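PDB 3SQZ: putative hydroxymethylglutaryl-CoA synthase from Streptococcus mutans, which probably catalyses the condensation of acetyl-CoA with acetoacetyl-CoA to 3-hydroxy-3-methylglutaryl-CoA, and is caught here with coenzyme A. Local coordinates for residues 234-239 / 274-279; 244-249 / 345-350; 264-269 / 296-301; 314-319 / 338-343. One frame throughout, in Å; residues are numbered along the deposited sequence. Where two conformers were deposited one is given.

The four contacts crowd into one part of the thiolase fold, their centres 10 to 16 Å apart. Helix 232-254 serves contacts 1 and 2, lying first beside helix 271-279 and then on strand 346-354. Strands 346-354, 335-342 and 263-266, used by contacts 2, 4 and 3, are consecutive neighbours in one sheet and end it on that side. Along the chain, contacts 3 and 4 are both nested within the loop closed by contact 2, and contact 1 alternates with contacts 2 and 3. Contacts 1 and 4 touch coenzyme A and contact 3 holds the predicted catalytic His267, whereas contact 2 is structural packing away from the ligand.

Contact 1 of 4, residues 234-239 / 274-279; sequences YSTKQY and ALKGFN. With COA (coenzyme A), chain D.
Lys276 and Thr236 meet across a single water, and this polar link forms the part of the contact that faces coenzyme A. Lys276 NZ donates to water 1 at 2.8 Å, and Thr236 OG1 is hydrogen-bonded to the same water at 3.0 Å. The ammonium group also donates to coenzyme A O7A, an oxygen of the ribose 3'-phosphate, at 2.6 Å. Its chain, fully extended beyond CG, crosses the Thr236 side chain at about a right angle and carries the charge out to the phosphate. Lys272 is another lysine bonded to the cofactor.

Van der Waals packing lies deeper between the helices. In the conformer described, Tyr239 has CG anti to its backbone N (chi1 169°), and the phenol reaches across to helix 271-279. Tyr239 OH rests 3.6 Å from Ala274 CA, while Gly277 CA comes up near the ring plane, at the edge, 4.3 Å from Tyr239 CE1. The hydroxyl finds its polar partner in His267 O, which ties the tyrosine to the loop of the predicted catalytic histidine.

Helix 232-254 also meets the thiol end of the cofactor. Coenzyme A S1P approaches the Tyr239 ring obliquely, 4.0 Å from CD2, and lies 3.3 Å from Ser235 OG, whose hydroxyl is hydrogen-bonded to Asp218. The two short helical segments run roughly parallel, inclined by 33°. Together they form one wall of the coenzyme A pocket of a thiolase-fold synthase, with the thiol end by one helix and the 3'-phosphate gripped from the other.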
# COMPACT_ATOMS: atom_id res chain seq x y z
N TYR A 234 -14.44 1.16 -16.50
CA TYR A 234 -13.43 0.65 -17.42
C TYR A 234 -12.24 0.12 -16.63
O TYR A 234 -11.68 -0.93 -16.96
CB TYR A 234 -13.03 1.77 -18.37
CG TYR A 234 -11.94 1.44 -19.35
CD1 TYR A 234 -10.68 1.99 -19.20
CD2 TYR A 234 -12.16 0.61 -20.45
CE1 TYR A 234 -9.67 1.73 -20.10
CE2 TYR A 234 -11.14 0.35 -21.36
CZ TYR A 234 -9.89 0.91 -21.17
OH TYR A 234 -8.84 0.69 -22.04
N SER A 235 -11.85 0.83 -15.58
CA SER A 235 -10.72 0.37 -14.79
C SER A 235 -11.02 -0.99 -14.14
O SER A 235 -10.17 -1.87 -14.12
CB SER A 235 -10.33 1.39 -13.74
OG SER A 235 -9.09 1.01 -13.17
N THR A 236 -12.24 -1.16 -13.63
CA THR A 236 -12.64 -2.44 -13.05
C THR A 236 -12.55 -3.55 -14.09
O THR A 236 -12.00 -4.62 -13.82
CB THR A 236 -14.06 -2.35 -12.49
OG1 THR A 236 -14.04 -1.57 -11.29
CG2 THR A 236 -14.62 -3.75 -12.19
N LYS A 237 -13.06 -3.29 -15.29
CA LYS A 237 -13.02 -4.30 -16.35
C LYS A 237 -11.58 -4.67 -16.72
O LYS A 237 -11.27 -5.84 -16.95
CB LYS A 237 -13.77 -3.80 -17.58
CG LYS A 237 -13.76 -4.78 -18.76
N GLN A 238 -10.70 -3.67 -16.79
CA GLN A 238 -9.31 -3.91 -17.15
C GLN A 238 -8.55 -4.61 -16.03
O GLN A 238 -7.72 -5.48 -16.28
CB GLN A 238 -8.63 -2.61 -17.57
CG GLN A 238 -9.16 -2.11 -18.90
CD GLN A 238 -8.84 -3.05 -20.03
OE1 GLN A 238 -7.69 -3.47 -20.20
NE2 GLN A 238 -9.85 -3.41 -20.82
N TYR A 239 -8.82 -4.21 -14.79
CA TYR A 239 -8.26 -4.90 -13.61
C TYR A 239 -8.61 -6.39 -13.71
O TYR A 239 -7.74 -7.25 -13.55
CB TYR A 239 -8.78 -4.24 -12.31
CG TYR A 239 -8.55 -4.90 -10.93
CD1 TYR A 239 -9.23 -6.07 -10.57
CD2 TYR A 239 -7.74 -4.30 -9.96
CE1 TYR A 239 -9.07 -6.65 -9.30
CE2 TYR A 239 -7.57 -4.88 -8.68
CZ TYR A 239 -8.23 -6.05 -8.35
OH TYR A 239 -8.09 -6.63 -7.09
N ALA A 274 -11.53 -6.12 -5.05
CA ALA A 274 -10.77 -7.31 -4.71
C ALA A 274 -11.68 -8.53 -4.64
O ALA A 274 -11.28 -9.62 -5.04
CB ALA A 274 -10.04 -7.11 -3.40
N LEU A 275 -12.90 -8.36 -4.12
CA LEU A 275 -13.87 -9.46 -4.09
C LEU A 275 -14.22 -9.92 -5.51
O LEU A 275 -14.34 -11.11 -5.78
CB LEU A 275 -15.12 -9.04 -3.32
CG LEU A 275 -16.26 -10.06 -3.28
CD1 LEU A 275 -15.82 -11.37 -2.62
CD2 LEU A 275 -17.47 -9.46 -2.57
N LYS A 276 -14.40 -8.97 -6.43
CA LYS A 276 -14.62 -9.33 -7.82
C LYS A 276 -13.43 -10.12 -8.38
O LYS A 276 -13.62 -11.08 -9.12
CB LYS A 276 -14.87 -8.08 -8.66
CG LYS A 276 -16.20 -7.41 -8.37
CD LYS A 276 -16.38 -6.18 -9.24
CE LYS A 276 -17.73 -5.53 -8.99
NZ LYS A 276 -17.92 -4.38 -9.91
N GLY A 277 -12.22 -9.72 -8.01
CA GLY A 277 -11.03 -10.43 -8.44
C GLY A 277 -11.00 -11.85 -7.91
O GLY A 277 -10.73 -12.81 -8.63
N PHE A 278 -11.27 -11.98 -6.61
CA PHE A 278 -11.35 -13.28 -5.97
C PHE A 278 -12.35 -14.17 -6.69
O PHE A 278 -12.05 -15.32 -7.03
CB PHE A 278 -11.72 -13.10 -4.50
CG PHE A 278 -11.82 -14.38 -3.72
CD1 PHE A 278 -10.69 -14.95 -3.15
CD2 PHE A 278 -13.05 -15.01 -3.53
CE1 PHE A 278 -10.77 -16.12 -2.43
CE2 PHE A 278 -13.13 -16.20 -2.81
CZ PHE A 278 -12.00 -16.74 -2.25
N ASN A 279 -13.55 -13.65 -6.92
CA ASN A 279 -14.58 -14.44 -7.58
C ASN A 279 -14.21 -14.76 -9.03
O ASN A 279 -14.56 -15.82 -9.55
CB ASN A 279 -15.94 -13.74 -7.50
CG ASN A 279 -16.52 -13.73 -6.10
OD1 ASN A 279 -16.17 -14.56 -5.26
ND2 ASN A 279 -17.44 -12.80 -5.84
N1A COA D . -26.76 -0.58 -1.93
C2A COA D . -25.76 -1.44 -2.23
N3A COA D . -24.90 -1.16 -3.27
C4A COA D . -25.06 -0.01 -3.99
C5A COA D . -26.08 0.88 -3.68
C6A COA D . -26.92 0.61 -2.67
N6A COA D . -27.97 1.52 -2.34
N7A COA D . -26.01 1.94 -4.55
C8A COA D . -24.98 1.73 -5.38
N9A COA D . -24.41 0.48 -5.02
C1B COA D . -23.18 -0.08 -5.57
C2B COA D . -23.08 -0.95 -6.85
O2B COA D . -24.05 -1.64 -7.50
C3B COA D . -21.60 -1.26 -6.88
O3B COA D . -21.04 -2.51 -6.77
P3B COA D . -21.04 -3.52 -7.94
O7A COA D . -19.95 -3.09 -8.98
O8A COA D . -20.66 -4.88 -7.26
O9A COA D . -22.41 -3.58 -8.56
C4B COA D . -21.02 -0.02 -6.30
O4B COA D . -21.81 0.15 -5.11
C5B COA D . -20.40 1.09 -7.08
O5B COA D . -21.47 1.67 -7.77
P1A COA D . -21.22 2.89 -8.75
O1A COA D . -20.17 2.48 -9.85
O2A COA D . -22.53 3.32 -9.37
O3A COA D . -20.61 4.05 -7.84
P2A COA D . -19.80 5.30 -8.40
O4A COA D . -20.35 5.75 -9.80
O5A COA D . -19.91 6.43 -7.41
O6A COA D . -18.26 4.88 -8.57
CBP COA D . -16.18 3.74 -8.08
CCP COA D . -17.65 3.90 -7.78
CDP COA D . -16.02 3.29 -9.50
CEP COA D . -15.56 2.71 -7.17
CAP COA D . -15.52 5.08 -7.87
OAP COA D . -15.42 5.39 -6.54
C9P COA D . -14.18 5.19 -8.56
O9P COA D . -14.07 5.35 -9.77
N8P COA D . -13.00 5.16 -7.67
C7P COA D . -11.66 5.09 -8.21
C6P COA D . -11.31 3.75 -8.82
C5P COA D . -9.84 3.64 -9.25
O5P COA D . -8.99 4.36 -8.77
N4P COA D . -9.47 2.61 -10.17
C3P COA D . -8.05 2.41 -10.52
C2P COA D . -7.40 1.16 -10.01
S1P COA D . -8.30 -0.34 -10.23
O HOH W 1 -15.86 -2.70 -9.12

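Contact 2 of 4, residues 244-249 / 345-350; sequences KTTWAE and AVAEIF
Helix-on-sheet packing of the layered thiolase fold brings Thr246 and Trp247 of helix 232-254 down onto Ile349 of strand 346-354. Ile349 CD1 is the point of the wedge: it presses on the helix backbone 3.4 Å from Trp247 CA and equally near Trp247 N, a snug fit. Ile349 CG1 stands anti to the carbonyl carbon (chi1 -63°), and the chain then runs straight out to CD1. Beside it, Trp247 CB lies 3.7 Å from Ile349 CD1, and the same methyl sits at the indole edge, near the ring plane, 4.0 Å from Trp247 CE3.

The helix segment runs over the strand at 36° to it, with 8.5 Å between the axes, as an outer-layer helix resting on one face of the mixed sheet. Thr246 CG2 packs alongside the same isoleucine side chain, running in the opposite sense, 3.8 Å from Ile349 CD1. Thr246 OG1 is turned to Met242 O and Gln212 OE1, which bond it, and stands 4.2 Å from Ala347 CB. The indole also meets the Phe264 ring of strand 263-266 edge-to-face.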
# COMPACT_ATOMS: atom_id res chain seq x y z
N LYS A 244 -7.35 -12.04 -15.03
CA LYS A 244 -7.70 -13.29 -15.68
C LYS A 244 -6.58 -13.79 -16.60
O LYS A 244 -6.18 -14.95 -16.53
CB LYS A 244 -8.99 -13.15 -16.49
CG LYS A 244 -9.35 -14.37 -17.32
CD LYS A 244 -10.60 -14.12 -18.15
CE LYS A 244 -10.96 -15.35 -18.99
NZ LYS A 244 -12.28 -15.20 -19.67
N THR A 245 -6.09 -12.90 -17.46
CA THR A 245 -5.12 -13.30 -18.47
C THR A 245 -3.74 -13.57 -17.87
O THR A 245 -3.03 -14.48 -18.30
CB THR A 245 -5.02 -12.28 -19.63
OG1 THR A 245 -4.70 -10.98 -19.12
CG2 THR A 245 -6.33 -12.21 -20.41
N THR A 246 -3.35 -12.78 -16.87
CA THR A 246 -2.05 -12.99 -16.25
C THR A 246 -2.07 -14.29 -15.43
O THR A 246 -1.12 -15.07 -15.47
CB THR A 246 -1.62 -11.80 -15.38
OG1 THR A 246 -1.70 -10.59 -16.16
CG2 THR A 246 -0.18 -11.97 -14.91
N TRP A 247 -3.16 -14.54 -14.72
CA TRP A 247 -3.27 -15.76 -13.92
C TRP A 247 -3.32 -17.00 -14.81
O TRP A 247 -2.71 -18.03 -14.48
CB TRP A 247 -4.48 -15.66 -12.99
CG TRP A 247 -4.81 -16.91 -12.22
CD1 TRP A 247 -6.01 -17.56 -12.21
CD2 TRP A 247 -3.96 -17.65 -11.31
NE1 TRP A 247 -5.97 -18.65 -11.38
CE2 TRP A 247 -4.72 -18.73 -10.82
CE3 TRP A 247 -2.63 -17.51 -10.88
CZ2 TRP A 247 -4.21 -19.67 -9.92
CZ3 TRP A 247 -2.12 -18.45 -9.98
CH2 TRP A 247 -2.91 -19.51 -9.51
N ALA A 248 -4.03 -16.93 -15.93
CA ALA A 248 -4.07 -18.06 -16.85
C ALA A 248 -2.67 -18.40 -17.33
O ALA A 248 -2.26 -19.57 -17.34
CB ALA A 248 -4.99 -17.77 -18.03
N GLU A 249 -1.92 -17.38 -17.73
CA GLU A 249 -0.58 -17.61 -18.26
C GLU A 249 0.38 -18.06 -17.16
O GLU A 249 1.27 -18.88 -17.40
CB GLU A 249 -0.08 -16.36 -18.98
CG GLU A 249 1.30 -16.50 -19.63
CD GLU A 249 1.33 -17.47 -20.80
OE1 GLU A 249 0.25 -17.86 -21.31
OE2 GLU A 249 2.45 -17.85 -21.21
N ALA A 345 -1.42 0.23 -18.08
CA ALA A 345 -1.61 -0.57 -16.88
C ALA A 345 -0.55 -1.67 -16.88
O ALA A 345 -0.11 -2.13 -17.94
CB ALA A 345 -3.00 -1.21 -16.87
N VAL A 346 -0.17 -2.10 -15.68
CA VAL A 346 0.78 -3.18 -15.48
C VAL A 346 0.25 -4.07 -14.37
O VAL A 346 -0.25 -3.57 -13.36
CB VAL A 346 2.18 -2.64 -15.09
CG1 VAL A 346 3.17 -3.78 -14.84
CG2 VAL A 346 2.71 -1.70 -16.17
N ALA A 347 0.34 -5.38 -14.57
CA ALA A 347 -0.06 -6.34 -13.54
C ALA A 347 1.04 -7.35 -13.33
O ALA A 347 1.84 -7.59 -14.23
CB ALA A 347 -1.35 -7.04 -13.94
N GLU A 348 1.07 -7.97 -12.16
CA GLU A 348 2.06 -9.01 -11.91
C GLU A 348 1.55 -9.96 -10.86
O GLU A 348 0.94 -9.54 -9.87
CB GLU A 348 3.41 -8.41 -11.50
CG GLU A 348 4.50 -9.45 -11.27
CD GLU A 348 5.91 -8.87 -11.17
OE1 GLU A 348 6.17 -7.75 -11.67
OE2 GLU A 348 6.76 -9.55 -10.56
N ILE A 349 1.78 -11.25 -11.08
CA ILE A 349 1.51 -12.28 -10.10
C ILE A 349 2.82 -12.82 -9.56
O ILE A 349 3.75 -13.10 -10.32
CB ILE A 349 0.68 -13.41 -10.70
CG1 ILE A 349 -0.66 -12.82 -11.12
CG2 ILE A 349 0.54 -14.58 -9.71
CD1 ILE A 349 -1.52 -13.75 -11.88
N PHE A 350 2.90 -12.93 -8.24
CA PHE A 350 4.07 -13.48 -7.58
C PHE A 350 3.60 -14.21 -6.33
O PHE A 350 2.43 -14.12 -5.95
CB PHE A 350 5.11 -12.40 -7.26
CG PHE A 350 4.64 -11.34 -6.30
CD1 PHE A 350 5.03 -11.36 -4.97
CD2 PHE A 350 3.85 -10.29 -6.74
CE1 PHE A 350 4.61 -10.37 -4.09
CE2 PHE A 350 3.43 -9.30 -5.87
CZ PHE A 350 3.82 -9.34 -4.55

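Contact 3 of 4, residues 264-269 / 296-301; sequences FCFHLP and VNFEAS
Phe266 and Phe298 bring their rings together with Phe266 CD2 at the edge of the Phe298 ring, near its plane, 4.2 Å from Phe298 CE1. Relative to the Phe266 ring the same approach is oblique. Glu299 OE2, salt-bridged to Lys295, lies in the plane of the Phe298 ring at another part of its edge. Phe278 also brings its ring against Phe298, and Ala274 touches both phenylalanines of the contact, so helix 271-279 joins this aromatic cluster. Farther along the loop, one face of the His267 imidazole, in the conformer described, carries Pro269 CD, 3.4 Å above the plane and shifted toward the rim.

Leu268 packs a methyl on the helix backbone, its CD1 lying 3.7 Å from Ser301 O.

The polar link is made by water 2. It accepts from Phe266 N at 2.9 Å and donates to Ser301 OG at the same length. Ser301 OG, folded back over its own helix (chi1 80°), donates in turn to Phe298 O, one turn earlier, at 2.7 Å. The angle at that carbonyl is 125°, and the donor is tilted 16° from the carbonyl plane. Each bond in the chain has one direction: amide to water, water to hydroxyl, hydroxyl to carbonyl.

Strand 263-266 is the outermost of its sheet within the chain, and helix 288-302 packs beside it. A buried amide at the end of the edge strand, just before the predicted catalytic His267, is satisfied by the helix through one bridging water.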
# COMPACT_ATOMS: atom_id res chain seq x y z
N PHE A 264 -5.09 -15.95 -1.38
CA PHE A 264 -4.80 -15.09 -2.53
C PHE A 264 -5.01 -13.65 -2.09
O PHE A 264 -6.06 -13.33 -1.53
CB PHE A 264 -5.73 -15.45 -3.70
CG PHE A 264 -5.07 -15.36 -5.07
CD1 PHE A 264 -4.58 -14.15 -5.54
CD2 PHE A 264 -4.97 -16.48 -5.89
CE1 PHE A 264 -3.97 -14.06 -6.79
CE2 PHE A 264 -4.37 -16.39 -7.15
CZ PHE A 264 -3.88 -15.18 -7.60
N CYS A 265 -4.02 -12.79 -2.33
CA CYS A 265 -4.11 -11.36 -2.00
C CYS A 265 -4.21 -10.54 -3.28
O CYS A 265 -3.55 -10.85 -4.27
CB CYS A 265 -2.88 -10.91 -1.22
SG CYS A 265 -2.75 -11.61 0.42
N PHE A 266 -5.01 -9.49 -3.22
CA PHE A 266 -5.28 -8.63 -4.36
C PHE A 266 -5.00 -7.18 -4.05
O PHE A 266 -5.09 -6.74 -2.91
CB PHE A 266 -6.75 -8.75 -4.77
CG PHE A 266 -7.16 -10.15 -5.08
CD1 PHE A 266 -7.11 -10.64 -6.37
CD2 PHE A 266 -7.56 -11.01 -4.06
CE1 PHE A 266 -7.47 -11.95 -6.65
CE2 PHE A 266 -7.91 -12.32 -4.33
CZ PHE A 266 -7.87 -12.79 -5.63
N HIS A 267 -4.68 -6.41 -5.07
CA HIS A 267 -4.63 -4.97 -4.96
C HIS A 267 -5.98 -4.48 -4.42
O HIS A 267 -7.03 -5.01 -4.82
CB HIS A 267 -4.31 -4.38 -6.33
CG HIS A 267 -4.45 -2.90 -6.38
ND1 HIS A 267 -3.89 -2.07 -5.43
CD2 HIS A 267 -5.12 -2.09 -7.24
CE1 HIS A 267 -4.20 -0.82 -5.71
NE2 HIS A 267 -4.94 -0.80 -6.80
N LEU A 268 -5.97 -3.46 -3.56
CA LEU A 268 -7.15 -3.07 -2.77
C LEU A 268 -7.49 -1.58 -2.83
O LEU A 268 -7.41 -0.86 -1.84
CB LEU A 268 -6.95 -3.50 -1.30
CG LEU A 268 -7.45 -4.90 -0.95
CD1 LEU A 268 -6.86 -5.38 0.36
CD2 LEU A 268 -8.96 -4.86 -0.87
N PRO A 269 -7.90 -1.10 -4.01
CA PRO A 269 -8.35 0.29 -4.08
C PRO A 269 -9.67 0.48 -3.34
O PRO A 269 -9.95 1.55 -2.82
CB PRO A 269 -8.51 0.54 -5.58
CG PRO A 269 -8.76 -0.81 -6.16
CD PRO A 269 -8.00 -1.79 -5.31
N VAL A 296 -12.47 -17.35 3.82
CA VAL A 296 -12.17 -16.79 5.13
C VAL A 296 -10.89 -15.96 5.08
O VAL A 296 -10.81 -14.89 5.68
CB VAL A 296 -12.06 -17.92 6.19
CG1 VAL A 296 -11.36 -17.43 7.44
CG2 VAL A 296 -13.45 -18.47 6.52
N ASN A 297 -9.89 -16.45 4.35
CA ASN A 297 -8.64 -15.70 4.22
C ASN A 297 -8.82 -14.44 3.39
O ASN A 297 -8.23 -13.40 3.70
CB ASN A 297 -7.52 -16.58 3.69
CG ASN A 297 -7.01 -17.55 4.75
OD1 ASN A 297 -6.34 -18.55 4.44
ND2 ASN A 297 -7.34 -17.27 5.99
N PHE A 298 -9.66 -14.49 2.36
CA PHE A 298 -9.99 -13.28 1.63
C PHE A 298 -10.61 -12.23 2.57
O PHE A 298 -10.20 -11.05 2.58
CB PHE A 298 -10.93 -13.54 0.45
CG PHE A 298 -11.37 -12.27 -0.19
CD1 PHE A 298 -10.52 -11.58 -1.04
CD2 PHE A 298 -12.59 -11.70 0.14
CE1 PHE A 298 -10.89 -10.37 -1.58
CE2 PHE A 298 -12.97 -10.49 -0.40
CZ PHE A 298 -12.12 -9.82 -1.27
N GLU A 299 -11.58 -12.64 3.37
CA GLU A 299 -12.23 -11.73 4.30
C GLU A 299 -11.23 -11.15 5.30
O GLU A 299 -11.29 -9.96 5.63
CB GLU A 299 -13.39 -12.43 5.01
CG GLU A 299 -14.51 -12.83 4.06
CD GLU A 299 -15.21 -11.64 3.42
OE1 GLU A 299 -15.36 -10.60 4.09
OE2 GLU A 299 -15.62 -11.76 2.24
N ALA A 300 -10.30 -11.97 5.78
CA ALA A 300 -9.26 -11.48 6.68
C ALA A 300 -8.42 -10.41 5.99
O ALA A 300 -8.04 -9.42 6.62
CB ALA A 300 -8.37 -12.63 7.14
N SER A 301 -8.13 -10.60 4.71
CA SER A 301 -7.24 -9.71 3.97
C SER A 301 -7.80 -8.32 3.73
O SER A 301 -7.04 -7.39 3.49
CB SER A 301 -6.79 -10.35 2.65
OG SER A 301 -7.77 -10.23 1.64
O HOH W 2 -6.49 -9.23 -0.72

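Contact 4 of 4, residues 314-319 / 338-343; sequences GSLFLG and LFSYGS. With COA (coenzyme A), chain D.
Helix segment 315-319 runs nearly antiparallel to strand segment 338-342, at 156° with the axes 9.3 Å apart, and Leu316 sits opposite Ser340. Leu316 is the side chain on which the contact turns. Its CG is anti to the backbone N (chi1 171°), which sends both methyls toward the strand, where each finds its own footing. Leu316 CD1 lies 3.6 Å from Phe339 O. The same methyl touches the side chain of Leu338, with 4.2 Å between Leu316 CD1 and Leu338 CD2. Leu316 CD2 rests instead on Ser340, 3.7 Å from its CB. The Ser340 hydroxyl is hydrogen-bonded to Thr149 OG1 on helix 147-161.

The Phe317 ring bears on one face Leu316 CB, 4.2 Å above the plane and off toward the rim. On the strand, Phe339 points away from the helix and meets Tyr239 edge-to-face, so the two sides of the strand face different helices. Beyond the contact the strand reaches coenzyme A: S1P approaches the Tyr341 ring obliquely, 3.9 Å from Tyr341 CE2, while Tyr341 OH is bonded to Asp218.

Strands 263-266 and 335-342 are adjacent and parallel, and the chain between them, with helices 288-302 and 315-326, forms a beta-alpha-beta crossover connection. Helix 315-326, with helix 147-161 against it, is consistent with the central helical layer of the thiolase fold, and Leu316 lies close to the predicted catalytic His267.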
# COMPACT_ATOMS: atom_id res chain seq x y z
N GLY A 314 0.60 0.79 -1.69
CA GLY A 314 0.64 -0.05 -0.51
C GLY A 314 -0.54 -0.99 -0.34
O GLY A 314 -0.51 -1.84 0.54
N SER A 315 -1.56 -0.87 -1.18
CA SER A 315 -2.82 -1.54 -0.87
C SER A 315 -2.73 -3.07 -0.88
O SER A 315 -3.27 -3.71 0.02
CB SER A 315 -3.94 -1.05 -1.77
OG SER A 315 -3.71 -1.47 -3.10
N LEU A 316 -2.04 -3.64 -1.86
CA LEU A 316 -1.85 -5.09 -1.91
C LEU A 316 -1.16 -5.57 -0.63
O LEU A 316 -1.53 -6.60 -0.05
CB LEU A 316 -0.99 -5.45 -3.12
CG LEU A 316 -0.51 -6.90 -3.23
CD1 LEU A 316 -1.67 -7.88 -3.37
CD2 LEU A 316 0.45 -7.04 -4.41
N PHE A 317 -0.16 -4.82 -0.19
CA PHE A 317 0.66 -5.22 0.94
C PHE A 317 -0.01 -4.98 2.28
O PHE A 317 0.20 -5.73 3.22
CB PHE A 317 2.03 -4.57 0.82
CG PHE A 317 2.69 -4.95 -0.46
CD1 PHE A 317 3.25 -6.21 -0.60
CD2 PHE A 317 2.64 -4.11 -1.57
CE1 PHE A 317 3.80 -6.61 -1.80
CE2 PHE A 317 3.20 -4.51 -2.78
CZ PHE A 317 3.78 -5.76 -2.89
N LEU A 318 -0.87 -3.96 2.35
CA LEU A 318 -1.75 -3.78 3.49
C LEU A 318 -2.68 -4.99 3.61
O LEU A 318 -2.94 -5.48 4.71
CB LEU A 318 -2.54 -2.48 3.36
CG LEU A 318 -3.55 -2.21 4.49
CD1 LEU A 318 -2.85 -2.11 5.85
CD2 LEU A 318 -4.34 -0.94 4.19
N GLY A 319 -3.20 -5.48 2.49
CA GLY A 319 -4.02 -6.67 2.51
C GLY A 319 -3.25 -7.90 2.97
O GLY A 319 -3.78 -8.73 3.71
N LEU A 338 -0.13 -13.55 -4.86
CA LEU A 338 -0.42 -12.12 -4.82
C LEU A 338 -0.61 -11.57 -6.24
O LEU A 338 0.20 -11.85 -7.14
CB LEU A 338 0.70 -11.37 -4.10
CG LEU A 338 0.92 -11.76 -2.64
CD1 LEU A 338 2.02 -12.80 -2.49
CD2 LEU A 338 1.22 -10.53 -1.80
N PHE A 339 -1.67 -10.79 -6.42
CA PHE A 339 -1.98 -10.14 -7.69
C PHE A 339 -1.85 -8.65 -7.55
O PHE A 339 -2.65 -8.00 -6.87
CB PHE A 339 -3.41 -10.43 -8.16
CG PHE A 339 -3.84 -9.53 -9.31
CD1 PHE A 339 -3.26 -9.67 -10.57
CD2 PHE A 339 -4.79 -8.54 -9.13
CE1 PHE A 339 -3.64 -8.86 -11.63
CE2 PHE A 339 -5.16 -7.72 -10.19
CZ PHE A 339 -4.59 -7.88 -11.44
N SER A 340 -0.82 -8.10 -8.19
CA SER A 340 -0.58 -6.67 -8.18
C SER A 340 -1.10 -6.05 -9.46
O SER A 340 -0.97 -6.63 -10.54
CB SER A 340 0.92 -6.42 -8.03
OG SER A 340 1.23 -5.03 -8.01
N TYR A 341 -1.72 -4.88 -9.33
CA TYR A 341 -2.19 -4.11 -10.47
C TYR A 341 -1.79 -2.66 -10.31
O TYR A 341 -1.74 -2.13 -9.19
CB TYR A 341 -3.72 -4.20 -10.60
CG TYR A 341 -4.33 -3.44 -11.78
CD1 TYR A 341 -4.35 -4.01 -13.05
CD2 TYR A 341 -4.89 -2.18 -11.62
CE1 TYR A 341 -4.91 -3.34 -14.13
CE2 TYR A 341 -5.46 -1.49 -12.70
CZ TYR A 341 -5.46 -2.07 -13.95
OH TYR A 341 -6.00 -1.42 -15.04
N GLY A 342 -1.51 -2.03 -11.43
CA GLY A 342 -1.39 -0.58 -11.49
C GLY A 342 -2.07 -0.12 -12.76
O GLY A 342 -1.90 -0.72 -13.82
N SER A 343 -2.84 0.95 -12.66
CA SER A 343 -3.49 1.52 -13.83
C SER A 343 -2.50 1.96 -14.89
O SER A 343 -1.34 2.28 -14.60
CB SER A 343 -4.37 2.69 -13.40
OG SER A 343 -5.51 2.23 -12.68
N1A COA D . -26.76 -0.58 -1.93
C2A COA D . -25.76 -1.44 -2.23
N3A COA D . -24.90 -1.16 -3.27
C4A COA D . -25.06 -0.01 -3.99
C5A COA D . -26.08 0.88 -3.68
C6A COA D . -26.92 0.61 -2.67
N6A COA D . -27.97 1.52 -2.34
N7A COA D . -26.01 1.94 -4.55
C8A COA D . -24.98 1.73 -5.38
N9A COA D . -24.41 0.48 -5.02
C1B COA D . -23.18 -0.08 -5.57
C2B COA D . -23.08 -0.95 -6.85
O2B COA D . -24.05 -1.64 -7.50
C3B COA D . -21.60 -1.26 -6.88
O3B COA D . -21.04 -2.51 -6.77
P3B COA D . -21.04 -3.52 -7.94
O7A COA D . -19.95 -3.09 -8.98
O8A COA D . -20.66 -4.88 -7.26
O9A COA D . -22.41 -3.58 -8.56
C4B COA D . -21.02 -0.02 -6.30
O4B COA D . -21.81 0.15 -5.11
C5B COA D . -20.40 1.09 -7.08
O5B COA D . -21.47 1.67 -7.77
P1A COA D . -21.22 2.89 -8.75
O1A COA D . -20.17 2.48 -9.85
O2A COA D . -22.53 3.32 -9.37
O3A COA D . -20.61 4.05 -7.84
P2A COA D . -19.80 5.30 -8.40
O4A COA D . -20.35 5.75 -9.80
O5A COA D . -19.91 6.43 -7.41
O6A COA D . -18.26 4.88 -8.57
CBP COA D . -16.18 3.74 -8.08
CCP COA D . -17.65 3.90 -7.78
CDP COA D . -16.02 3.29 -9.50
CEP COA D . -15.56 2.71 -7.17
CAP COA D . -15.52 5.08 -7.87
OAP COA D . -15.42 5.39 -6.54
C9P COA D . -14.18 5.19 -8.56
O9P COA D . -14.07 5.35 -9.77
N8P COA D . -13.00 5.16 -7.67
C7P COA D . -11.66 5.09 -8.21
C6P COA D . -11.31 3.75 -8.82
C5P COA D . -9.84 3.64 -9.25
O5P COA D . -8.99 4.36 -8.77
N4P COA D . -9.47 2.61 -10.17
C3P COA D . -8.05 2.41 -10.52
C2P COA D . -7.40 1.16 -10.01
S1P COA D . -8.30 -0.34 -10.23